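Long-range contacts in oligogalacturonate lyase (PDB 3C5M), which cleaves oligogalacturonides as a lyase, probably with the help of the manganese ion bound in its seven-bladed beta-propeller: residues A[278-286]-A[323-332]; A[334-342]-A[364-372]. All coordinates share one frame; numbering follows the deposited sequence.

Contact 1: A[278-286]-A[323-332]; sequences EVMVMPPCS and YVLNTKAKSA
Met-280, present as selenomethionine, reaches from strand 278-281 into the hairpin at 323-332 and has more surface buried there than any other residue. Chi2 is extended and lays SE against Leu-325 CD2 at 3.6 Å; the bend at chi3 (104°) then turns the terminal CE toward the backbone of 325-327, 3.6 Å from Leu-325 CB and close to Thr-327 CA. Leu-325 meets the selenium with both CB and CD2, and its CD2 also points end-on to Pro-283 CD at 3.9 Å. Pro-283 in turn lies over one face of the Tyr-323 ring in a CH-pi contact, CB 4.2 Å from the centroid and only 13° off the normal, while CG touches the Ala-332 methyl. Here the chain leaves the outermost strand of one propeller blade and crosses to the innermost strand of the next, and the crossing lies on that second blade's third strand and the turn after it. The turn carries a G1 beta bulge, with Lys-330 and Ser-331 both facing Asn-326. Cys-285, at the start of the inner strand, brings SG obliquely to the Tyr-323 ring, 3.5 Å from CD2; the phenol OH bonds to Asp-319. At the far end Val-279 CG2 meets Thr-327 CG2 at 3.7 Å, the two side chains set roughly perpendicular, and Thr-327 OG1 bonds to Gly-294 O.

Contact 2: A[334-342]-A[364-372]; sequences KLCKHSTSW and GVLFTSDFE
Ser-369 OG donates to His-338 O across the contact, 2.6 Å between them, with the donor tilted 22° from the carbonyl plane. The same hydroxyl weakly accepts from Phe-371 N; the bond to His-338 O links the end of strand 364-369 to the loop after strand 334-337, and the weak one leads back to its own following turn. With OG anti to the backbone N (chi1 -174°), the serine projects across the gap to that carbonyl. Further along, Ser-341 N bonds to Asp-370 OD2 at 3.1 Å, nearly straight at 176° and on the syn lone pair. The hydroxyl of Ser-341 lies 2.6 Å from Asp-370 OD1, which places the serine backbone and side chain beside the same carboxylate. Thr-340 stands roughly perpendicular to this aspartate, but its OG1 is bonded to Thr-352 O.

The other half of the interface is apolar. The Phe-367 ring receives His-338 CB at 3.8 Å from CE1, and Cys-336 SG comes obliquely to it, 5.2 Å from its centroid. Farther back, Leu-335 CD1 meets Val-365 CG2 at 3.8 Å, the two side chains passing alongside each other, pointing opposite ways. The imidazole of His-338 is held at two nitrogens: NE2 bonds to Gly-301 O, while ND1 weakly accepts from Thr-340 N at its edge.

The contact joins two neighbouring blades of the propeller. Strand 334-337 is the outermost of its sheet, beside 321-326, whose Leu-322 also touches Phe-367; strand 364-369 belongs to the blade completed by the N-terminal strands 12-15 and 22-25, and its neighbour 376-381 adds Ala-380 against both Cys-336 and Phe-367.

In the fold
Contacts 1 and 2 flank a single blade, the sheet of strands 285-290, 296-301, 321-326 and 334-337: contact 1 joins it to the blade before, contact 2 to the blade after. Their centres lie 18 Å apart, yet they touch directly where Val-324 CG2 packs on Leu-335 CG at 3.4 Å. Ser-286 OG also packs on Trp-342 CH2, at 3.5 Å. The manganese ion, bound by His-287, Gln-350, His-353 and His-355, is about 11 Å from the side chain of Cys-285 and about 10 Å from that of Thr-340. His-287 directly follows the first segment of contact 1, and the ring of Trp-342 meets that of His-353 edge-to-face.

Contact 1: A[278-286]-A[323-332]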
ATOM      1  N   GLU A 278     -11.979  16.292  11.275  1.00 70.07           N
ATOM      2  CA  GLU A 278     -12.072  15.000  11.937  1.00 65.26           C
ATOM      3  C   GLU A 278     -13.248  14.193  11.386  1.00 62.38           C
ATOM      4  O   GLU A 278     -14.291  14.753  11.053  1.00 54.80           O
ATOM      5  CB  GLU A 278     -12.238  15.228  13.440  1.00 64.69           C
ATOM      6  CG  GLU A 278     -12.307  13.974  14.283  1.00 77.43           C
ATOM      7  CD  GLU A 278     -12.555  14.285  15.751  1.00 81.44           C
ATOM      8  OE1 GLU A 278     -11.744  15.036  16.339  1.00 79.21           O
ATOM      9  OE2 GLU A 278     -13.557  13.780  16.311  1.00 75.90           O
ATOM     10  N   VAL A 279     -13.066  12.879  11.284  1.00 62.82           N
ATOM     11  CA  VAL A 279     -14.110  11.995  10.779  1.00 62.84           C
ATOM     12  C   VAL A 279     -14.603  11.017  11.846  1.00 64.16           C
ATOM     13  O   VAL A 279     -15.807  10.796  11.980  1.00 62.28           O
ATOM     14  CB  VAL A 279     -13.627  11.190   9.558  1.00 61.98           C
ATOM     15  CG1 VAL A 279     -12.408  10.387   9.925  1.00 68.64           C
ATOM     16  CG2 VAL A 279     -14.734  10.269   9.069  1.00 61.08           C
HETATM   17  N   MSE A 280     -13.675  10.425  12.596  1.00 62.90           N
HETATM   18  CA  MSE A 280     -14.041   9.493  13.657  1.00 66.00           C
HETATM   19  C   MSE A 280     -12.841   8.959  14.430  1.00 67.60           C
HETATM   20  O   MSE A 280     -11.694   9.232  14.080  1.00 70.14           O
HETATM   21  CB  MSE A 280     -14.834   8.316  13.091  1.00 69.02           C
HETATM   22  CG  MSE A 280     -13.989   7.207  12.492  1.00 77.32           C
HETATM   23 SE   MSE A 280     -15.023   5.602  12.023  1.00 87.39          SE
HETATM   24  CE  MSE A 280     -15.092   5.868  10.121  1.00 91.93           C
ATOM     25  N   VAL A 281     -13.117   8.204  15.490  1.00 69.13           N
ATOM     26  CA  VAL A 281     -12.067   7.616  16.313  1.00 68.15           C
ATOM     27  C   VAL A 281     -11.345   6.548  15.519  1.00 69.15           C
ATOM     28  O   VAL A 281     -11.771   6.173  14.431  1.00 77.18           O
ATOM     29  CB  VAL A 281     -12.634   6.948  17.557  1.00 69.15           C
ATOM     30  CG1 VAL A 281     -13.391   7.963  18.381  1.00 69.85           C
ATOM     31  CG2 VAL A 281     -13.540   5.792  17.149  1.00 77.45           C
HETATM   32  N   MSE A 282     -10.265   6.033  16.082  1.00 69.84           N
HETATM   33  CA  MSE A 282      -9.470   5.030  15.398  1.00 68.06           C
HETATM   34  C   MSE A 282      -9.167   3.868  16.305  1.00 68.24           C
HETATM   35  O   MSE A 282      -8.405   4.007  17.264  1.00 68.65           O
HETATM   36  CB  MSE A 282      -8.147   5.649  14.945  1.00 78.16           C
HETATM   37  CG  MSE A 282      -7.883   5.623  13.445  1.00 89.97           C
HETATM   38 SE   MSE A 282      -7.282   3.951  12.733  1.00 84.74          SE
HETATM   39  CE  MSE A 282      -5.421   4.022  13.284  1.00 92.99           C
ATOM     40  N   PRO A 283      -9.761   2.700  16.027  1.00 68.26           N
ATOM     41  CA  PRO A 283      -9.488   1.538  16.878  1.00 67.40           C
ATOM     42  C   PRO A 283      -8.006   1.151  16.777  1.00 69.95           C
ATOM     43  O   PRO A 283      -7.324   1.512  15.815  1.00 65.18           O
ATOM     44  CB  PRO A 283     -10.427   0.472  16.321  1.00 62.98           C
ATOM     45  CG  PRO A 283     -10.583   0.873  14.880  1.00 65.43           C
ATOM     46  CD  PRO A 283     -10.711   2.367  14.953  1.00 64.32           C
ATOM     47  N   PRO A 284      -7.489   0.412  17.770  1.00 72.37           N
ATOM     48  CA  PRO A 284      -6.081  -0.003  17.766  1.00 72.17           C
ATOM     49  C   PRO A 284      -5.689  -0.762  16.495  1.00 68.16           C
ATOM     50  O   PRO A 284      -5.705  -1.996  16.477  1.00 70.56           O
ATOM     51  CB  PRO A 284      -5.986  -0.876  19.014  1.00 77.24           C
ATOM     52  CG  PRO A 284      -7.362  -1.501  19.079  1.00 75.92           C
ATOM     53  CD  PRO A 284      -8.243  -0.308  18.814  1.00 71.29           C
ATOM     54  N   CYS A 285      -5.327  -0.031  15.441  1.00 61.33           N
ATOM     55  CA  CYS A 285      -4.955  -0.659  14.170  1.00 53.72           C
ATOM     56  C   CYS A 285      -3.673  -0.134  13.550  1.00 45.60           C
ATOM     57  O   CYS A 285      -3.331   1.031  13.719  1.00 48.12           O
ATOM     58  CB  CYS A 285      -6.091  -0.506  13.158  1.00 56.28           C
ATOM     59  SG  CYS A 285      -7.583  -1.425  13.581  1.00 57.87           S
ATOM     60  N   SER A 286      -2.976  -0.991  12.810  1.00 41.94           N
ATOM     61  CA  SER A 286      -1.720  -0.599  12.173  1.00 41.75           C
ATOM     62  C   SER A 286      -1.946   0.190  10.902  1.00 36.86           C
ATOM     63  O   SER A 286      -1.622   1.369  10.831  1.00 41.48           O
ATOM     64  CB  SER A 286      -0.874  -1.826  11.832  1.00 38.13           C
ATOM     65  OG  SER A 286      -0.462  -2.510  12.999  1.00 48.81           O
ATOM     66  N   TYR A 323     -10.995  -4.573  11.253  1.00 35.34           N
ATOM     67  CA  TYR A 323     -12.107  -3.680  11.515  1.00 41.28           C
ATOM     68  C   TYR A 323     -12.720  -3.058  10.275  1.00 43.51           C
ATOM     69  O   TYR A 323     -12.016  -2.697   9.333  1.00 47.88           O
ATOM     70  CB  TYR A 323     -11.659  -2.574  12.462  1.00 43.80           C
ATOM     71  CG  TYR A 323     -11.404  -3.041  13.871  1.00 49.44           C
ATOM     72  CD1 TYR A 323     -12.365  -2.855  14.872  1.00 52.74           C
ATOM     73  CD2 TYR A 323     -10.195  -3.650  14.217  1.00 47.75           C
ATOM     74  CE1 TYR A 323     -12.127  -3.258  16.181  1.00 54.21           C
ATOM     75  CE2 TYR A 323      -9.945  -4.058  15.522  1.00 49.84           C
ATOM     76  CZ  TYR A 323     -10.916  -3.858  16.500  1.00 56.30           C
ATOM     77  OH  TYR A 323     -10.689  -4.254  17.799  1.00 58.75           O
ATOM     78  N   VAL A 324     -14.043  -2.951  10.267  1.00 39.17           N
ATOM     79  CA  VAL A 324     -14.724  -2.319   9.151  1.00 38.40           C
ATOM     80  C   VAL A 324     -15.454  -1.093   9.697  1.00 43.84           C
ATOM     81  O   VAL A 324     -16.557  -1.184  10.245  1.00 49.60           O
ATOM     82  CB  VAL A 324     -15.711  -3.276   8.467  1.00 37.28           C
ATOM     83  CG1 VAL A 324     -16.523  -2.529   7.444  1.00 27.64           C
ATOM     84  CG2 VAL A 324     -14.954  -4.398   7.789  1.00 35.56           C
ATOM     85  N   LEU A 325     -14.804   0.059   9.566  1.00 44.13           N
ATOM     86  CA  LEU A 325     -15.358   1.313  10.033  1.00 41.28           C
ATOM     87  C   LEU A 325     -16.392   1.860   9.060  1.00 42.32           C
ATOM     88  O   LEU A 325     -16.270   1.717   7.847  1.00 40.22           O
ATOM     89  CB  LEU A 325     -14.246   2.346  10.235  1.00 33.70           C
ATOM     90  CG  LEU A 325     -13.171   2.038  11.284  1.00 38.86           C
ATOM     91  CD1 LEU A 325     -12.334   0.863  10.822  1.00 23.49           C
ATOM     92  CD2 LEU A 325     -12.280   3.261  11.501  1.00 36.97           C
ATOM     93  N   ASN A 326     -17.417   2.485   9.617  1.00 46.46           N
ATOM     94  CA  ASN A 326     -18.478   3.086   8.840  1.00 41.95           C
ATOM     95  C   ASN A 326     -18.335   4.607   8.988  1.00 41.61           C
ATOM     96  O   ASN A 326     -18.762   5.172   9.987  1.00 42.00           O
ATOM     97  CB  ASN A 326     -19.819   2.636   9.394  1.00 42.12           C
ATOM     98  CG  ASN A 326     -20.966   3.044   8.518  1.00 49.03           C
ATOM     99  OD1 ASN A 326     -21.104   4.216   8.161  1.00 49.03           O
ATOM    100  ND2 ASN A 326     -21.809   2.079   8.165  1.00 55.81           N
ATOM    101  N   THR A 327     -17.728   5.257   7.996  1.00 42.70           N
ATOM    102  CA  THR A 327     -17.503   6.707   8.006  1.00 51.23           C
ATOM    103  C   THR A 327     -18.715   7.539   8.428  1.00 56.18           C
ATOM    104  O   THR A 327     -18.639   8.308   9.385  1.00 53.75           O
ATOM    105  CB  THR A 327     -17.022   7.205   6.611  1.00 56.03           C
ATOM    106  OG1 THR A 327     -15.725   6.665   6.340  1.00 61.62           O
ATOM    107  CG2 THR A 327     -16.946   8.726   6.559  1.00 55.74           C
ATOM    108  N   LYS A 328     -19.824   7.385   7.708  1.00 57.13           N
ATOM    109  CA  LYS A 328     -21.045   8.124   7.995  1.00 59.91           C
ATOM    110  C   LYS A 328     -21.546   7.865   9.415  1.00 60.49           C
ATOM    111  O   LYS A 328     -21.629   8.788  10.226  1.00 63.65           O
ATOM    112  CB  LYS A 328     -22.128   7.751   6.979  1.00 71.79           C
ATOM    113  CG  LYS A 328     -22.870   8.951   6.385  1.00 81.19           C
ATOM    114  CD  LYS A 328     -23.684   9.713   7.438  1.00 81.55           C
ATOM    115  CE  LYS A 328     -24.110  11.092   6.937  1.00 73.35           C
ATOM    116  NZ  LYS A 328     -24.797  11.051   5.618  1.00 64.41           N
ATOM    117  N   ALA A 329     -21.876   6.612   9.718  1.00 59.89           N
ATOM    118  CA  ALA A 329     -22.364   6.241  11.048  1.00 57.38           C
ATOM    119  C   ALA A 329     -21.296   6.436  12.126  1.00 57.87           C
ATOM    120  O   ALA A 329     -21.581   6.355  13.323  1.00 56.88           O
ATOM    121  CB  ALA A 329     -22.839   4.788  11.045  1.00 49.08           C
ATOM    122  N   LYS A 330     -20.067   6.699  11.693  1.00 59.08           N
ATOM    123  CA  LYS A 330     -18.948   6.902  12.605  1.00 54.96           C
ATOM    124  C   LYS A 330     -18.918   5.756  13.606  1.00 56.17           C
ATOM    125  O   LYS A 330     -19.066   5.962  14.802  1.00 62.61           O
ATOM    126  CB  LYS A 330     -19.090   8.251  13.328  1.00 52.21           C
ATOM    127  CG  LYS A 330     -19.209   9.444  12.372  1.00 67.40           C
ATOM    128  CD  LYS A 330     -19.321  10.793  13.090  1.00 62.09           C
ATOM    129  CE  LYS A 330     -18.050  11.151  13.838  1.00 56.45           C
ATOM    130  NZ  LYS A 330     -18.095  12.546  14.354  1.00 57.56           N
ATOM    131  N   SER A 331     -18.717   4.542  13.108  1.00 56.58           N
ATOM    132  CA  SER A 331     -18.693   3.372  13.969  1.00 56.61           C
ATOM    133  C   SER A 331     -17.805   2.261  13.431  1.00 53.40           C
ATOM    134  O   SER A 331     -17.930   1.863  12.280  1.00 54.61           O
ATOM    135  CB  SER A 331     -20.107   2.836  14.125  1.00 62.31           C
ATOM    136  OG  SER A 331     -20.639   2.503  12.858  1.00 59.65           O
ATOM    137  N   ALA A 332     -16.922   1.755  14.282  1.00 53.91           N
ATOM    138  CA  ALA A 332     -16.014   0.684  13.910  1.00 55.62           C
ATOM    139  C   ALA A 332     -16.634  -0.640  14.344  1.00 54.87           C
ATOM    140  O   ALA A 332     -17.311  -0.704  15.363  1.00 61.06           O
ATOM    141  CB  ALA A 332     -14.664   0.887  14.595  1.00 48.32           C
TER

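Contact 2: A[334-342]-A[364-372]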
ATOM      1  N   LYS A 334     -15.929  -5.150  14.393  1.00 31.42           N
ATOM      2  CA  LYS A 334     -15.046  -6.272  14.100  1.00 30.95           C
ATOM      3  C   LYS A 334     -15.624  -7.105  12.976  1.00 31.99           C
ATOM      4  O   LYS A 334     -16.736  -7.598  13.096  1.00 27.61           O
ATOM      5  CB  LYS A 334     -14.862  -7.161  15.327  1.00 38.14           C
ATOM      6  CG  LYS A 334     -14.090  -6.522  16.470  1.00 48.65           C
ATOM      7  CD  LYS A 334     -13.751  -7.575  17.526  1.00 49.41           C
ATOM      8  CE  LYS A 334     -12.940  -7.004  18.686  1.00 56.20           C
ATOM      9  NZ  LYS A 334     -13.674  -5.978  19.497  1.00 62.37           N
ATOM     10  N   LEU A 335     -14.870  -7.267  11.888  1.00 35.44           N
ATOM     11  CA  LEU A 335     -15.343  -8.046  10.733  1.00 44.07           C
ATOM     12  C   LEU A 335     -15.124  -9.521  11.009  1.00 44.05           C
ATOM     13  O   LEU A 335     -16.059 -10.298  11.172  1.00 46.60           O
ATOM     14  CB  LEU A 335     -14.575  -7.671   9.454  1.00 49.77           C
ATOM     15  CG  LEU A 335     -15.286  -7.800   8.096  1.00 51.74           C
ATOM     16  CD1 LEU A 335     -14.251  -7.875   6.979  1.00 35.32           C
ATOM     17  CD2 LEU A 335     -16.175  -9.024   8.077  1.00 55.22           C
ATOM     18  N   CYS A 336     -13.861  -9.904  11.037  1.00 45.99           N
ATOM     19  CA  CYS A 336     -13.509 -11.276  11.303  1.00 40.55           C
ATOM     20  C   CYS A 336     -12.179 -11.174  11.989  1.00 38.12           C
ATOM     21  O   CYS A 336     -11.807 -10.109  12.485  1.00 35.00           O
ATOM     22  CB  CYS A 336     -13.385 -12.086  10.008  1.00 38.74           C
ATOM     23  SG  CYS A 336     -11.984 -11.631   8.973  1.00 41.00           S
ATOM     24  N   LYS A 337     -11.450 -12.273  11.997  1.00 38.57           N
ATOM     25  CA  LYS A 337     -10.171 -12.299  12.668  1.00 40.07           C
ATOM     26  C   LYS A 337      -9.068 -12.682  11.690  1.00 36.17           C
ATOM     27  O   LYS A 337      -9.240 -13.599  10.902  1.00 40.41           O
ATOM     28  CB  LYS A 337     -10.282 -13.293  13.830  1.00 38.35           C
ATOM     29  CG  LYS A 337      -9.182 -13.226  14.852  1.00 48.12           C
ATOM     30  CD  LYS A 337      -9.591 -13.864  16.185  1.00 49.64           C
ATOM     31  CE  LYS A 337      -9.897 -15.362  16.076  1.00 53.33           C
ATOM     32  NZ  LYS A 337     -11.273 -15.634  15.563  1.00 45.03           N
ATOM     33  N   HIS A 338      -7.950 -11.956  11.719  1.00 36.95           N
ATOM     34  CA  HIS A 338      -6.825 -12.259  10.837  1.00 42.79           C
ATOM     35  C   HIS A 338      -5.762 -13.059  11.579  1.00 40.22           C
ATOM     36  O   HIS A 338      -5.030 -13.833  10.973  1.00 42.40           O
ATOM     37  CB  HIS A 338      -6.215 -10.970  10.233  1.00 44.18           C
ATOM     38  CG  HIS A 338      -5.572 -10.055  11.234  1.00 42.95           C
ATOM     39  ND1 HIS A 338      -4.413 -10.380  11.912  1.00 39.86           N
ATOM     40  CD2 HIS A 338      -5.920  -8.817  11.659  1.00 40.84           C
ATOM     41  CE1 HIS A 338      -4.078  -9.379  12.711  1.00 34.31           C
ATOM     42  NE2 HIS A 338      -4.976  -8.418  12.576  1.00 26.31           N
ATOM     43  N   SER A 339      -5.690 -12.873  12.895  1.00 43.85           N
ATOM     44  CA  SER A 339      -4.734 -13.595  13.743  1.00 48.24           C
ATOM     45  C   SER A 339      -3.383 -13.795  13.083  1.00 46.12           C
ATOM     46  O   SER A 339      -2.976 -14.926  12.821  1.00 43.26           O
ATOM     47  CB  SER A 339      -5.293 -14.972  14.132  1.00 43.96           C
ATOM     48  OG  SER A 339      -6.465 -14.860  14.925  1.00 43.14           O
ATOM     49  N   THR A 340      -2.676 -12.706  12.825  1.00 43.00           N
ATOM     50  CA  THR A 340      -1.380 -12.828  12.192  1.00 46.41           C
ATOM     51  C   THR A 340      -0.269 -12.649  13.221  1.00 47.03           C
ATOM     52  O   THR A 340      -0.417 -11.896  14.181  1.00 45.92           O
ATOM     53  CB  THR A 340      -1.211 -11.780  11.063  1.00 47.03           C
ATOM     54  OG1 THR A 340      -0.016 -12.055  10.321  1.00 45.19           O
ATOM     55  CG2 THR A 340      -1.118 -10.373  11.646  1.00 36.92           C
ATOM     56  N   SER A 341       0.831 -13.366  13.021  1.00 47.83           N
ATOM     57  CA  SER A 341       2.001 -13.288  13.894  1.00 55.16           C
ATOM     58  C   SER A 341       2.897 -12.280  13.215  1.00 54.53           C
ATOM     59  O   SER A 341       3.645 -12.646  12.313  1.00 61.37           O
ATOM     60  CB  SER A 341       2.739 -14.622  13.908  1.00 65.21           C
ATOM     61  OG  SER A 341       3.330 -14.876  12.630  1.00 54.79           O
ATOM     62  N   TRP A 342       2.845 -11.027  13.634  1.00 42.81           N
ATOM     63  CA  TRP A 342       3.654 -10.006  12.984  1.00 48.07           C
ATOM     64  C   TRP A 342       5.160 -10.278  12.906  1.00 53.72           C
ATOM     65  O   TRP A 342       5.968  -9.353  12.977  1.00 60.63           O
ATOM     66  CB  TRP A 342       3.399  -8.668  13.658  1.00 42.16           C
ATOM     67  CG  TRP A 342       1.947  -8.363  13.762  1.00 44.30           C
ATOM     68  CD1 TRP A 342       1.052  -8.914  14.634  1.00 47.33           C
ATOM     69  CD2 TRP A 342       1.214  -7.429  12.967  1.00 44.15           C
ATOM     70  NE1 TRP A 342      -0.197  -8.374  14.433  1.00 40.78           N
ATOM     71  CE2 TRP A 342      -0.124  -7.462  13.417  1.00 36.28           C
ATOM     72  CE3 TRP A 342       1.558  -6.567  11.916  1.00 40.34           C
ATOM     73  CZ2 TRP A 342      -1.118  -6.662  12.858  1.00 45.33           C
ATOM     74  CZ3 TRP A 342       0.571  -5.772  11.357  1.00 41.35           C
ATOM     75  CH2 TRP A 342      -0.756  -5.825  11.831  1.00 42.50           C
ATOM     76  N   GLY A 364     -16.166  -7.934  -0.009  1.00 30.31           N
ATOM     77  CA  GLY A 364     -15.149  -8.636   0.744  1.00 35.22           C
ATOM     78  C   GLY A 364     -13.913  -7.813   1.041  1.00 34.34           C
ATOM     79  O   GLY A 364     -13.760  -6.701   0.535  1.00 35.63           O
ATOM     80  N   VAL A 365     -13.045  -8.363   1.884  1.00 28.71           N
ATOM     81  CA  VAL A 365     -11.807  -7.721   2.262  1.00 24.49           C
ATOM     82  C   VAL A 365     -10.702  -8.738   2.053  1.00 34.44           C
ATOM     83  O   VAL A 365     -10.757  -9.850   2.588  1.00 32.39           O
ATOM     84  CB  VAL A 365     -11.798  -7.294   3.731  1.00 24.82           C
ATOM     85  CG1 VAL A 365     -10.394  -6.863   4.134  1.00 30.58           C
ATOM     86  CG2 VAL A 365     -12.765  -6.150   3.943  1.00 29.47           C
ATOM     87  N   LEU A 366      -9.708  -8.341   1.259  1.00 30.62           N
ATOM     88  CA  LEU A 366      -8.554  -9.171   0.928  1.00 18.78           C
ATOM     89  C   LEU A 366      -7.482  -8.814   1.913  1.00 22.85           C
ATOM     90  O   LEU A 366      -7.329  -7.645   2.251  1.00 21.19           O
ATOM     91  CB  LEU A 366      -8.064  -8.836  -0.472  1.00 18.51           C
ATOM     92  CG  LEU A 366      -6.821  -9.525  -0.998  1.00 22.74           C
ATOM     93  CD1 LEU A 366      -7.183 -10.945  -1.452  1.00 25.55           C
ATOM     94  CD2 LEU A 366      -6.266  -8.728  -2.184  1.00 15.42           C
ATOM     95  N   PHE A 367      -6.742  -9.818   2.375  1.00 29.14           N
ATOM     96  CA  PHE A 367      -5.667  -9.588   3.340  1.00 25.81           C
ATOM     97  C   PHE A 367      -4.760 -10.799   3.458  1.00 29.83           C
ATOM     98  O   PHE A 367      -5.120 -11.889   3.018  1.00 40.66           O
ATOM     99  CB  PHE A 367      -6.254  -9.233   4.708  1.00 35.24           C
ATOM    100  CG  PHE A 367      -7.014 -10.354   5.362  1.00 31.18           C
ATOM    101  CD1 PHE A 367      -6.362 -11.264   6.180  1.00 39.85           C
ATOM    102  CD2 PHE A 367      -8.376 -10.488   5.180  1.00 26.07           C
ATOM    103  CE1 PHE A 367      -7.061 -12.290   6.809  1.00 35.34           C
ATOM    104  CE2 PHE A 367      -9.080 -11.516   5.809  1.00 39.27           C
ATOM    105  CZ  PHE A 367      -8.419 -12.415   6.623  1.00 29.22           C
ATOM    106  N   THR A 368      -3.578 -10.602   4.038  1.00 24.20           N
ATOM    107  CA  THR A 368      -2.615 -11.689   4.211  1.00 30.49           C
ATOM    108  C   THR A 368      -2.582 -12.144   5.657  1.00 33.47           C
ATOM    109  O   THR A 368      -2.878 -11.366   6.557  1.00 40.07           O
ATOM    110  CB  THR A 368      -1.162 -11.256   3.879  1.00 27.46           C
ATOM    111  OG1 THR A 368      -1.097 -10.704   2.560  1.00 35.26           O
ATOM    112  CG2 THR A 368      -0.226 -12.461   3.949  1.00 22.74           C
ATOM    113  N   SER A 369      -2.240 -13.407   5.882  1.00 34.35           N
ATOM    114  CA  SER A 369      -2.093 -13.911   7.245  1.00 40.76           C
ATOM    115  C   SER A 369      -1.301 -15.203   7.275  1.00 39.76           C
ATOM    116  O   SER A 369      -1.311 -15.962   6.312  1.00 51.23           O
ATOM    117  CB  SER A 369      -3.436 -14.151   7.921  1.00 28.93           C
ATOM    118  OG  SER A 369      -3.190 -14.493   9.278  1.00 25.54           O
ATOM    119  N   ASP A 370      -0.600 -15.456   8.371  1.00 39.18           N
ATOM    120  CA  ASP A 370       0.157 -16.698   8.463  1.00 46.62           C
ATOM    121  C   ASP A 370      -0.301 -17.537   9.644  1.00 44.35           C
ATOM    122  O   ASP A 370       0.454 -18.354  10.160  1.00 49.31           O
ATOM    123  CB  ASP A 370       1.654 -16.415   8.595  1.00 47.18           C
ATOM    124  CG  ASP A 370       2.008 -15.665   9.872  1.00 48.17           C
ATOM    125  OD1 ASP A 370       3.232 -15.487  10.132  1.00 52.76           O
ATOM    126  OD2 ASP A 370       1.079 -15.253  10.605  1.00 43.89           O
ATOM    127  N   PHE A 371      -1.548 -17.357  10.060  1.00 48.78           N
ATOM    128  CA  PHE A 371      -2.036 -18.097  11.210  1.00 43.94           C
ATOM    129  C   PHE A 371      -2.103 -19.596  10.968  1.00 44.91           C
ATOM    130  O   PHE A 371      -1.972 -20.378  11.913  1.00 43.45           O
ATOM    131  CB  PHE A 371      -3.382 -17.538  11.653  1.00 35.33           C
ATOM    132  CG  PHE A 371      -4.538 -18.047  10.877  1.00 36.26           C
ATOM    133  CD1 PHE A 371      -5.211 -19.184  11.294  1.00 46.54           C
ATOM    134  CD2 PHE A 371      -4.978 -17.383   9.749  1.00 42.44           C
ATOM    135  CE1 PHE A 371      -6.324 -19.657  10.595  1.00 42.06           C
ATOM    136  CE2 PHE A 371      -6.089 -17.843   9.036  1.00 40.43           C
ATOM    137  CZ  PHE A 371      -6.762 -18.985   9.464  1.00 47.91           C
ATOM    138  N   GLU A 372      -2.279 -20.001   9.709  1.00 41.83           N
ATOM    139  CA  GLU A 372      -2.326 -21.420   9.395  1.00 33.85           C
ATOM    140  C   GLU A 372      -0.912 -21.948   9.211  1.00 38.50           C
ATOM    141  O   GLU A 372      -0.709 -23.040   8.681  1.00 42.29           O
ATOM    142  CB  GLU A 372      -3.134 -21.687   8.130  1.00 31.25           C
ATOM    143  CG  GLU A 372      -4.593 -21.340   8.216  1.00 36.36           C
ATOM    144  CD  GLU A 372      -5.423 -22.120   7.208  1.00 49.41           C
ATOM    145  OE1 GLU A 372      -5.455 -23.371   7.310  1.00 54.24           O
ATOM    146  OE2 GLU A 372      -6.038 -21.492   6.313  1.00 55.41           O
TER